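Local coordinates for protein aminopeptidase C (Lactobacillus rhamnosus, PDB 4K7C) that probably removes amino-terminal residues from peptides as a cysteine aminopeptidase of the papain-like superfamily, at residues Pro50-Glu55 and Pro378-Val383; Lys307-Gly312 and Thr369-Val374; Leu296-Phe301 and Trp403-Val408. One frame throughout, in Å; residues are numbered along the deposited sequence. Where two conformers were deposited one is given.

Interaction 1. Residues Pro50-Glu55 and Pro378-Val383; sequences PTFSIE and PTKWKV
F52 and E55 pack against K382, and T51 against K380, in an aromatic, aliphatic and ionic contact on the beta-barrel side of a papain-like peptidase fold. Strands 54-55 and 377-384 both pair antiparallel with strand 364-374, so the segments lie on either side of this shared neighbour and meet largely through side chains, T51 and F52 coming from the loop before strand 54-55. The F52 ring and K382 carry much of the contact. The ring's face lies against the beta carbon of K382 in a CH-pi arrangement: K382 CB stands 3.5 Å from the centroid of the F52 ring, 12° off its normal. The CE1 corner of the ring also approaches the 381-382 peptide, with F52 CE1 3.5 Å from K382 N. From there K382 leaves the strand with CG anti to its backbone N (chi1 179°) and runs on extended, CG and CD passing the CE2 corner of F52, until its ammonium meets the carboxylate. The salt bridge K382 NZ to E55 OE2 is 2.8 Å long. It uses the anti side of that oxygen and lies 20° out of the carboxylate plane. The same ammonium makes a cation-pi contact with Y396, while E55 OE1 has a long, weak ion pair with R231 of the second subunit. That arginine also donates to F52 O, so the contact lies at a subunit boundary. On the other flank of F52, K380 CG touches F52 CE1 at 4.0 Å. The K380 chain then runs extended along the loop, and its NZ is bonded to the backbone oxygens of A47 and T49. The buried T51 O has no hydrogen-bond partner in the model; instead K380 CE, a methylene probably polarised by its ammonium, sits 3.3 Å from T51 O.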
loop_
_atom_site.group_PDB
_atom_site.type_symbol
_atom_site.label_atom_id
_atom_site.label_comp_id
_atom_site.label_asym_id
_atom_site.label_seq_id
_atom_site.Cartn_x
_atom_site.Cartn_y
_atom_site.Cartn_z
ATOM N N PRO A 50 -19.173 24.594 2.594
ATOM C CA PRO A 50 -18.568 25.226 3.783
ATOM C C PRO A 50 -18.284 26.725 3.554
ATOM O O PRO A 50 -17.134 27.117 3.420
ATOM C CB PRO A 50 -17.305 24.376 3.973
ATOM C CG PRO A 50 -16.902 24.035 2.576
ATOM C CD PRO A 50 -18.227 23.666 1.939
ATOM N N THR A 51 -19.358 27.508 3.403
ATOM C CA THR A 51 -19.248 28.941 3.344
ATOM C C THR A 51 -20.061 29.562 4.469
ATOM O O THR A 51 -21.216 29.217 4.633
ATOM C CB THR A 51 -19.778 29.478 1.995
ATOM O OG1 THR A 51 -19.121 28.769 0.944
ATOM C CG2 THR A 51 -19.517 30.957 1.880
ATOM N N PHE A 52 -19.489 30.539 5.154
ATOM C CA PHE A 52 -20.037 31.093 6.374
ATOM C C PHE A 52 -19.894 32.595 6.484
ATOM O O PHE A 52 -18.784 33.135 6.406
ATOM C CB PHE A 52 -19.367 30.462 7.594
ATOM C CG PHE A 52 -19.326 28.953 7.539
ATOM C CD1 PHE A 52 -20.377 28.218 8.050
ATOM C CD2 PHE A 52 -18.237 28.293 7.010
ATOM C CE1 PHE A 52 -20.396 26.827 7.969
ATOM C CE2 PHE A 52 -18.156 26.884 7.028
ATOM C CZ PHE A 52 -19.256 26.144 7.505
ATOM N N SER A 53 -21.024 33.267 6.605
ATOM C CA SER A 53 -21.034 34.744 6.692
ATOM C C SER A 53 -20.221 35.258 7.883
ATOM O O SER A 53 -19.614 36.314 7.776
ATOM C CB SER A 53 -22.497 35.312 6.672
ATOM O OG SER A 53 -23.198 35.011 7.847
ATOM N N ILE A 54 -20.169 34.491 8.975
ATOM C CA ILE A 54 -19.293 34.805 10.136
ATOM C C ILE A 54 -18.299 33.677 10.228
ATOM O O ILE A 54 -18.696 32.522 10.383
ATOM C CB ILE A 54 -20.106 34.820 11.440
ATOM C CG1 ILE A 54 -21.141 35.895 11.230
ATOM C CG2 ILE A 54 -19.139 35.039 12.639
ATOM C CD1 ILE A 54 -22.072 36.051 12.360
ATOM N N GLU A 55 -17.037 33.993 10.049
ATOM C CA GLU A 55 -16.011 32.987 10.071
ATOM C C GLU A 55 -14.772 33.471 10.765
ATOM O O GLU A 55 -14.143 34.443 10.298
ATOM C CB GLU A 55 -15.682 32.589 8.663
ATOM C CG GLU A 55 -14.805 31.346 8.619
ATOM C CD GLU A 55 -14.579 30.874 7.174
ATOM O OE1 GLU A 55 -14.700 31.703 6.249
ATOM O OE2 GLU A 55 -14.290 29.697 6.936
ATOM N N PRO A 378 -29.501 31.381 11.503
ATOM C CA PRO A 378 -28.375 30.494 11.191
ATOM C C PRO A 378 -28.789 29.364 10.260
ATOM O O PRO A 378 -29.848 28.756 10.475
ATOM C CB PRO A 378 -28.009 29.958 12.556
ATOM C CG PRO A 378 -29.260 30.062 13.365
ATOM C CD PRO A 378 -29.788 31.396 12.922
ATOM N N THR A 379 -28.025 29.095 9.202
ATOM C CA THR A 379 -28.357 27.901 8.356
ATOM C C THR A 379 -27.414 26.711 8.591
ATOM O O THR A 379 -27.782 25.547 8.330
ATOM C CB THR A 379 -28.355 28.341 6.874
ATOM O OG1 THR A 379 -27.078 28.868 6.549
ATOM C CG2 THR A 379 -29.421 29.396 6.633
ATOM N N LYS A 380 -26.182 27.058 8.962
ATOM C CA LYS A 380 -25.102 26.121 9.122
ATOM C C LYS A 380 -23.980 26.761 9.949
ATOM O O LYS A 380 -23.897 27.960 10.035
ATOM C CB LYS A 380 -24.549 25.575 7.794
ATOM C CG LYS A 380 -24.181 26.588 6.773
ATOM C CD LYS A 380 -24.071 26.021 5.362
ATOM C CE LYS A 380 -23.657 27.074 4.340
ATOM N NZ LYS A 380 -23.675 26.363 3.036
ATOM N N TRP A 381 -23.218 25.874 10.613
ATOM C CA TRP A 381 -22.230 26.227 11.612
ATOM C C TRP A 381 -20.935 25.559 11.196
ATOM O O TRP A 381 -20.905 24.385 10.720
ATOM C CB TRP A 381 -22.621 25.661 12.961
ATOM C CG TRP A 381 -23.972 26.146 13.453
ATOM C CD1 TRP A 381 -25.180 25.653 13.094
ATOM C CD2 TRP A 381 -24.210 27.112 14.485
ATOM N NE1 TRP A 381 -26.206 26.367 13.731
ATOM C CE2 TRP A 381 -25.617 27.265 14.591
ATOM C CE3 TRP A 381 -23.357 27.986 15.240
ATOM C CZ2 TRP A 381 -26.205 28.175 15.464
ATOM C CZ3 TRP A 381 -23.938 28.840 16.147
ATOM C CH2 TRP A 381 -25.346 28.955 16.235
ATOM N N LYS A 382 -19.841 26.297 11.387
ATOM C CA LYS A 382 -18.522 25.811 11.080
ATOM C C LYS A 382 -17.901 25.194 12.318
ATOM O O LYS A 382 -17.879 25.785 13.432
ATOM C CB LYS A 382 -17.620 26.899 10.523
ATOM C CG LYS A 382 -16.210 26.459 10.191
ATOM C CD LYS A 382 -15.362 27.572 9.583
ATOM C CE LYS A 382 -14.129 26.956 8.925
ATOM N NZ LYS A 382 -13.042 27.927 8.699
ATOM N N VAL A 383 -17.350 24.009 12.137
ATOM C CA VAL A 383 -16.945 23.172 13.276
ATOM C C VAL A 383 -15.487 22.749 13.175
ATOM O O VAL A 383 -15.073 22.057 12.215
ATOM C CB VAL A 383 -17.831 21.914 13.383
ATOM C CG1 VAL A 383 -17.384 20.949 14.505
ATOM C CG2 VAL A 383 -19.192 22.361 13.621
#

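Interaction 2. Residues Lys307-Gly312 and Thr369-Val374; sequences KQLKAG and TGVDLV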
loop_
_atom_site.group_PDB
_atom_site.type_symbol
_atom_site.label_atom_id
_atom_site.label_comp_id
_atom_site.label_asym_id
_atom_site.label_seq_id
_atom_site.Cartn_x
_atom_site.Cartn_y
_atom_site.Cartn_z
ATOM N N LYS A 307 -23.809 35.375 19.326
ATOM C CA LYS A 307 -23.284 36.583 19.953
ATOM C C LYS A 307 -21.762 36.447 20.221
ATOM O O LYS A 307 -20.927 37.313 19.854
ATOM C CB LYS A 307 -24.075 36.829 21.241
ATOM C CG LYS A 307 -23.821 38.192 21.809
ATOM C CD LYS A 307 -24.729 38.450 23.000
ATOM C CE LYS A 307 -24.605 39.904 23.448
ATOM N NZ LYS A 307 -25.311 40.005 24.746
ATOM N N GLN A 308 -21.368 35.310 20.748
ATOM C CA GLN A 308 -19.968 35.036 21.019
ATOM C C GLN A 308 -19.146 34.962 19.698
ATOM O O GLN A 308 -18.060 35.562 19.558
ATOM C CB GLN A 308 -19.837 33.783 21.919
ATOM C CG GLN A 308 -18.439 33.495 22.378
ATOM C CD GLN A 308 -18.363 32.714 23.664
ATOM O OE1 GLN A 308 -19.035 33.045 24.649
ATOM N NE2 GLN A 308 -17.527 31.668 23.681
ATOM N N LEU A 309 -19.659 34.219 18.719
ATOM C CA LEU A 309 -19.023 34.217 17.388
ATOM C C LEU A 309 -18.884 35.605 16.753
ATOM O O LEU A 309 -17.842 35.940 16.195
ATOM C CB LEU A 309 -19.770 33.213 16.426
ATOM C CG LEU A 309 -19.621 31.747 16.894
ATOM C CD1 LEU A 309 -20.546 30.871 16.050
ATOM C CD2 LEU A 309 -18.166 31.253 16.749
ATOM N N LYS A 310 -19.919 36.437 16.882
ATOM C CA LYS A 310 -19.926 37.739 16.238
ATOM C C LYS A 310 -18.894 38.671 16.928
ATOM O O LYS A 310 -18.335 39.571 16.308
ATOM C CB LYS A 310 -21.318 38.340 16.283
ATOM C CG LYS A 310 -22.286 37.843 15.249
ATOM C CD LYS A 310 -23.603 38.591 15.450
ATOM C CE LYS A 310 -24.501 38.426 14.270
ATOM N NZ LYS A 310 -25.838 38.988 14.608
ATOM N N ALA A 311 -18.582 38.371 18.196
ATOM C CA ALA A 311 -17.509 39.021 18.921
ATOM C C ALA A 311 -16.120 38.526 18.623
ATOM O O ALA A 311 -15.185 39.035 19.183
ATOM C CB ALA A 311 -17.786 38.925 20.407
ATOM N N GLY A 312 -15.967 37.482 17.798
ATOM C CA GLY A 312 -14.673 37.000 17.379
ATOM C C GLY A 312 -14.143 35.885 18.267
ATOM O O GLY A 312 -12.974 35.531 18.211
ATOM N N THR A 369 -16.550 27.691 15.070
ATOM C CA THR A 369 -15.641 28.745 14.541
ATOM C C THR A 369 -16.239 29.608 13.450
ATOM O O THR A 369 -15.572 30.436 12.880
ATOM C CB THR A 369 -14.279 28.185 14.098
ATOM O OG1 THR A 369 -14.429 27.467 12.857
ATOM C CG2 THR A 369 -13.625 27.260 15.230
ATOM N N GLY A 370 -17.546 29.505 13.279
ATOM C CA GLY A 370 -18.241 30.221 12.200
ATOM C C GLY A 370 -19.701 29.823 12.232
ATOM O O GLY A 370 -20.088 28.819 12.863
ATOM N N VAL A 371 -20.499 30.677 11.598
ATOM C CA VAL A 371 -21.958 30.500 11.426
ATOM C C VAL A 371 -22.378 31.283 10.240
ATOM O O VAL A 371 -21.871 32.378 10.039
ATOM C CB VAL A 371 -22.778 30.857 12.732
ATOM C CG1 VAL A 371 -22.698 32.356 13.070
ATOM C CG2 VAL A 371 -24.181 30.289 12.621
ATOM N N ASP A 372 -23.181 30.675 9.363
ATOM C CA ASP A 372 -23.730 31.327 8.191
ATOM C C ASP A 372 -25.087 31.808 8.645
ATOM O O ASP A 372 -26.012 31.004 9.023
ATOM C CB ASP A 372 -23.896 30.338 7.020
ATOM C CG ASP A 372 -24.030 31.027 5.683
ATOM O OD1 ASP A 372 -23.467 32.118 5.505
ATOM O OD2 ASP A 372 -24.648 30.423 4.773
ATOM N N LEU A 373 -25.235 33.124 8.484
ATOM C CA LEU A 373 -26.520 33.782 8.809
ATOM C C LEU A 373 -27.158 34.302 7.513
ATOM O O LEU A 373 -26.551 35.100 6.797
ATOM C CB LEU A 373 -26.223 34.979 9.736
ATOM C CG LEU A 373 -25.661 34.661 11.107
ATOM C CD1 LEU A 373 -25.476 36.016 11.837
ATOM C CD2 LEU A 373 -26.508 33.725 11.931
ATOM N N VAL A 374 -28.342 33.807 7.191
ATOM C CA VAL A 374 -29.093 34.188 5.989
ATOM C C VAL A 374 -30.456 34.714 6.472
ATOM O O VAL A 374 -31.159 34.067 7.272
ATOM C CB VAL A 374 -29.333 33.000 5.029
ATOM C CG1 VAL A 374 -30.065 33.475 3.754
ATOM C CG2 VAL A 374 -28.015 32.365 4.576
#
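L309 O takes the N-H of G312 at 2.9 Å (G312 N to L309 O), one of two backbone bonds that close the helix end as a Schellman motif, with G312 at positive phi (93°). The side chain of L309 turns onto strand 364-374 and makes the buried half of the contact. Its two methyls divide the work. L309 CD1 rests 3.8 Å from G370 O and also meets the valine methyl V371 CG1 at 4.0 Å. L309 CD2 covers the peptide just before, 3.9 Å from G370 N, a buried amide without a hydrogen-bond partner in the model. One helix position on, K310 reaches the far end of the strand. Its CG is anti to the carbonyl carbon (chi1 -80°) and the rest of the chain is extended, which carries its methylenes out to L373: K310 CE lies 3.6 Å from L373 CD1. This half is aliphatic and, at the lysine, more exposed. Helix 298-310 thus ends across strand 364-374, with I54 of strand 54-55 tucked against K310, V371 and L373, W381 of strand 377-384 against V371, and V315 of strand 315-319 beside L309.

Interaction 3. Residues Leu296-Phe301 and Trp403-Val408; sequences LDIDTF and WFDQFV
F301, F404 and V408 form the tight, buried part of this contact, whereas I298 and D405 meet more loosely toward solvent. The rim of the F301 ring does the touching. F301 CE2 lies 3.6 Å from F404 CE2 and 3.7 Å from V408 CG1, and both partners sit near the plane of the F301 ring. With CG anti to its backbone N (chi1 -178°), F301 reaches from its helix into the corner where helix 401-407 gives way to strand 408-414. V408 grips on two sides: CG1 borders F301, and CG2 lies over the face of F404, offset toward the ring's rim. On the looser side, I298 CD1 comes no nearer than 4.4 Å to the edge of F404 at CE2. I298 CG1 stands 3.8 Å from D405 OD1, a van der Waals approach; the charge of that oxygen is met by K302 of helix 298-310, in a salt bridge. The N-terminal end of helix 298-310 meets the end of helix 401-407, beside strands 260-264 and 315-319, in what fits the beta-barrel domain of the papain-like fold.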
loop_
_atom_site.group_PDB
_atom_site.type_symbol
_atom_site.label_atom_id
_atom_site.label_comp_id
_atom_site.label_asym_id
_atom_site.label_seq_id
_atom_site.Cartn_x
_atom_site.Cartn_y
_atom_site.Cartn_z
ATOM N N LEU A 296 -30.948 26.026 29.304
ATOM C CA LEU A 296 -31.703 27.042 28.600
ATOM C C LEU A 296 -32.360 26.450 27.359
ATOM O O LEU A 296 -31.855 25.461 26.780
ATOM C CB LEU A 296 -30.777 28.152 28.152
ATOM C CG LEU A 296 -30.041 28.886 29.281
ATOM C CD1 LEU A 296 -29.117 29.888 28.654
ATOM C CD2 LEU A 296 -31.057 29.601 30.214
ATOM N N ASP A 297 -33.443 27.098 26.936
ATOM C CA ASP A 297 -34.130 26.757 25.693
ATOM C C ASP A 297 -33.192 26.943 24.495
ATOM O O ASP A 297 -32.256 27.738 24.530
ATOM C CB ASP A 297 -35.365 27.634 25.507
ATOM C CG ASP A 297 -35.013 29.038 25.187
ATOM O OD1 ASP A 297 -34.604 29.754 26.114
ATOM O OD2 ASP A 297 -35.138 29.431 24.015
ATOM N N ILE A 298 -33.487 26.243 23.424
ATOM C CA ILE A 298 -32.585 26.158 22.262
ATOM C C ILE A 298 -32.465 27.467 21.560
ATOM O O ILE A 298 -31.390 27.782 21.153
ATOM C CB ILE A 298 -32.995 25.003 21.263
ATOM C CG1 ILE A 298 -31.896 24.688 20.217
ATOM C CG2 ILE A 298 -34.294 25.360 20.558
ATOM C CD1 ILE A 298 -30.570 24.308 20.876
ATOM N N ASP A 299 -33.494 28.300 21.479
ATOM C CA ASP A 299 -33.294 29.619 20.829
ATOM C C ASP A 299 -32.277 30.541 21.551
ATOM O O ASP A 299 -31.435 31.204 20.923
ATOM C CB ASP A 299 -34.664 30.352 20.702
ATOM C CG ASP A 299 -35.581 29.679 19.656
ATOM O OD1 ASP A 299 -35.082 29.056 18.707
ATOM O OD2 ASP A 299 -36.785 29.780 19.807
ATOM N N THR A 300 -32.416 30.596 22.874
ATOM C CA THR A 300 -31.549 31.422 23.765
ATOM C C THR A 300 -30.104 30.864 23.716
ATOM O O THR A 300 -29.134 31.593 23.513
ATOM C CB THR A 300 -32.044 31.357 25.221
ATOM O OG1 THR A 300 -33.452 31.748 25.347
ATOM C CG2 THR A 300 -31.194 32.213 26.134
ATOM N N PHE A 301 -30.021 29.540 23.749
ATOM C CA PHE A 301 -28.727 28.812 23.672
ATOM C C PHE A 301 -28.040 29.230 22.388
ATOM O O PHE A 301 -26.845 29.629 22.388
ATOM C CB PHE A 301 -29.130 27.288 23.703
ATOM C CG PHE A 301 -28.033 26.303 23.675
ATOM C CD1 PHE A 301 -27.775 25.516 24.806
ATOM C CD2 PHE A 301 -27.420 25.967 22.474
ATOM C CE1 PHE A 301 -26.850 24.504 24.789
ATOM C CE2 PHE A 301 -26.450 24.985 22.454
ATOM C CZ PHE A 301 -26.174 24.206 23.576
ATOM N N TRP A 403 -29.569 20.088 12.465
ATOM C CA TRP A 403 -28.744 19.185 13.209
ATOM C C TRP A 403 -28.385 19.756 14.570
ATOM O O TRP A 403 -28.431 19.045 15.541
ATOM C CB TRP A 403 -27.456 18.800 12.437
ATOM C CG TRP A 403 -26.710 17.589 12.985
ATOM C CD1 TRP A 403 -26.811 16.295 12.547
ATOM C CD2 TRP A 403 -25.743 17.563 14.053
ATOM N NE1 TRP A 403 -25.946 15.480 13.240
ATOM C CE2 TRP A 403 -25.281 16.239 14.167
ATOM C CE3 TRP A 403 -25.249 18.532 14.917
ATOM C CZ2 TRP A 403 -24.361 15.836 15.124
ATOM C CZ3 TRP A 403 -24.280 18.134 15.849
ATOM C CH2 TRP A 403 -23.867 16.801 15.950
ATOM N N PHE A 404 -27.978 21.000 14.598
ATOM C CA PHE A 404 -27.584 21.692 15.877
ATOM C C PHE A 404 -28.793 21.603 16.851
ATOM O O PHE A 404 -28.649 21.211 17.998
ATOM C CB PHE A 404 -27.314 23.162 15.502
ATOM C CG PHE A 404 -26.726 23.969 16.598
ATOM C CD1 PHE A 404 -25.434 24.411 16.466
ATOM C CD2 PHE A 404 -27.416 24.230 17.803
ATOM C CE1 PHE A 404 -24.832 25.160 17.469
ATOM C CE2 PHE A 404 -26.798 25.003 18.822
ATOM C CZ PHE A 404 -25.506 25.461 18.608
ATOM N N ASP A 405 -29.983 21.901 16.364
ATOM C CA ASP A 405 -31.197 21.829 17.207
ATOM C C ASP A 405 -31.365 20.518 17.900
ATOM O O ASP A 405 -31.773 20.422 19.045
ATOM C CB ASP A 405 -32.478 22.178 16.403
ATOM C CG ASP A 405 -32.567 23.632 16.007
ATOM O OD1 ASP A 405 -31.724 24.453 16.431
ATOM O OD2 ASP A 405 -33.478 23.969 15.214
ATOM N N GLN A 406 -31.136 19.448 17.160
ATOM C CA GLN A 406 -31.393 18.154 17.673
ATOM C C GLN A 406 -30.260 17.589 18.501
ATOM O O GLN A 406 -30.493 16.929 19.505
ATOM C CB GLN A 406 -31.650 17.146 16.518
ATOM C CG GLN A 406 -32.887 17.262 15.636
ATOM C CD GLN A 406 -34.150 17.436 16.434
ATOM O OE1 GLN A 406 -34.442 16.732 17.407
ATOM N NE2 GLN A 406 -34.887 18.396 16.035
ATOM N N PHE A 407 -29.000 17.800 18.072
ATOM C CA PHE A 407 -27.916 16.988 18.542
ATOM C C PHE A 407 -26.804 17.723 19.307
ATOM O O PHE A 407 -25.896 17.077 19.837
ATOM C CB PHE A 407 -27.284 16.110 17.412
ATOM C CG PHE A 407 -28.281 15.188 16.792
ATOM C CD1 PHE A 407 -28.981 14.276 17.585
ATOM C CD2 PHE A 407 -28.673 15.335 15.493
ATOM C CE1 PHE A 407 -29.950 13.432 17.013
ATOM C CE2 PHE A 407 -29.649 14.507 14.928
ATOM C CZ PHE A 407 -30.284 13.556 15.704
ATOM N N VAL A 408 -26.906 19.030 19.369
ATOM C CA VAL A 408 -26.022 19.789 20.274
ATOM C C VAL A 408 -26.690 19.952 21.647
ATOM O O VAL A 408 -27.862 20.434 21.721
ATOM C CB VAL A 408 -25.712 21.145 19.721
ATOM C CG1 VAL A 408 -24.902 22.072 20.739
ATOM C CG2 VAL A 408 -24.962 21.029 18.414
#

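How the interactions relate
From the N terminus, residues 50-55 come first and wait more than 300 residues for 378-383, so interaction 1 closes the longest loop. The two ends of helix 298-310 lie within 296-301 and 307-312. Its C-terminal end closes interaction 2 on 369-374, nested inside interaction 1 and also inside interaction 3. The chain then turns from strand 364-374 directly into 377-384, and only later does 403-408 close interaction 3, which therefore crosses interaction 1. Interactions 1 and 2 share adjoining strands: K382 O accepts from T369 N at 2.8 Å. W381 CE2 touches F404 CD1 at 3.4 Å, joining interactions 1 and 3. Together they tie the N-terminal loop, barrel strands and two helices.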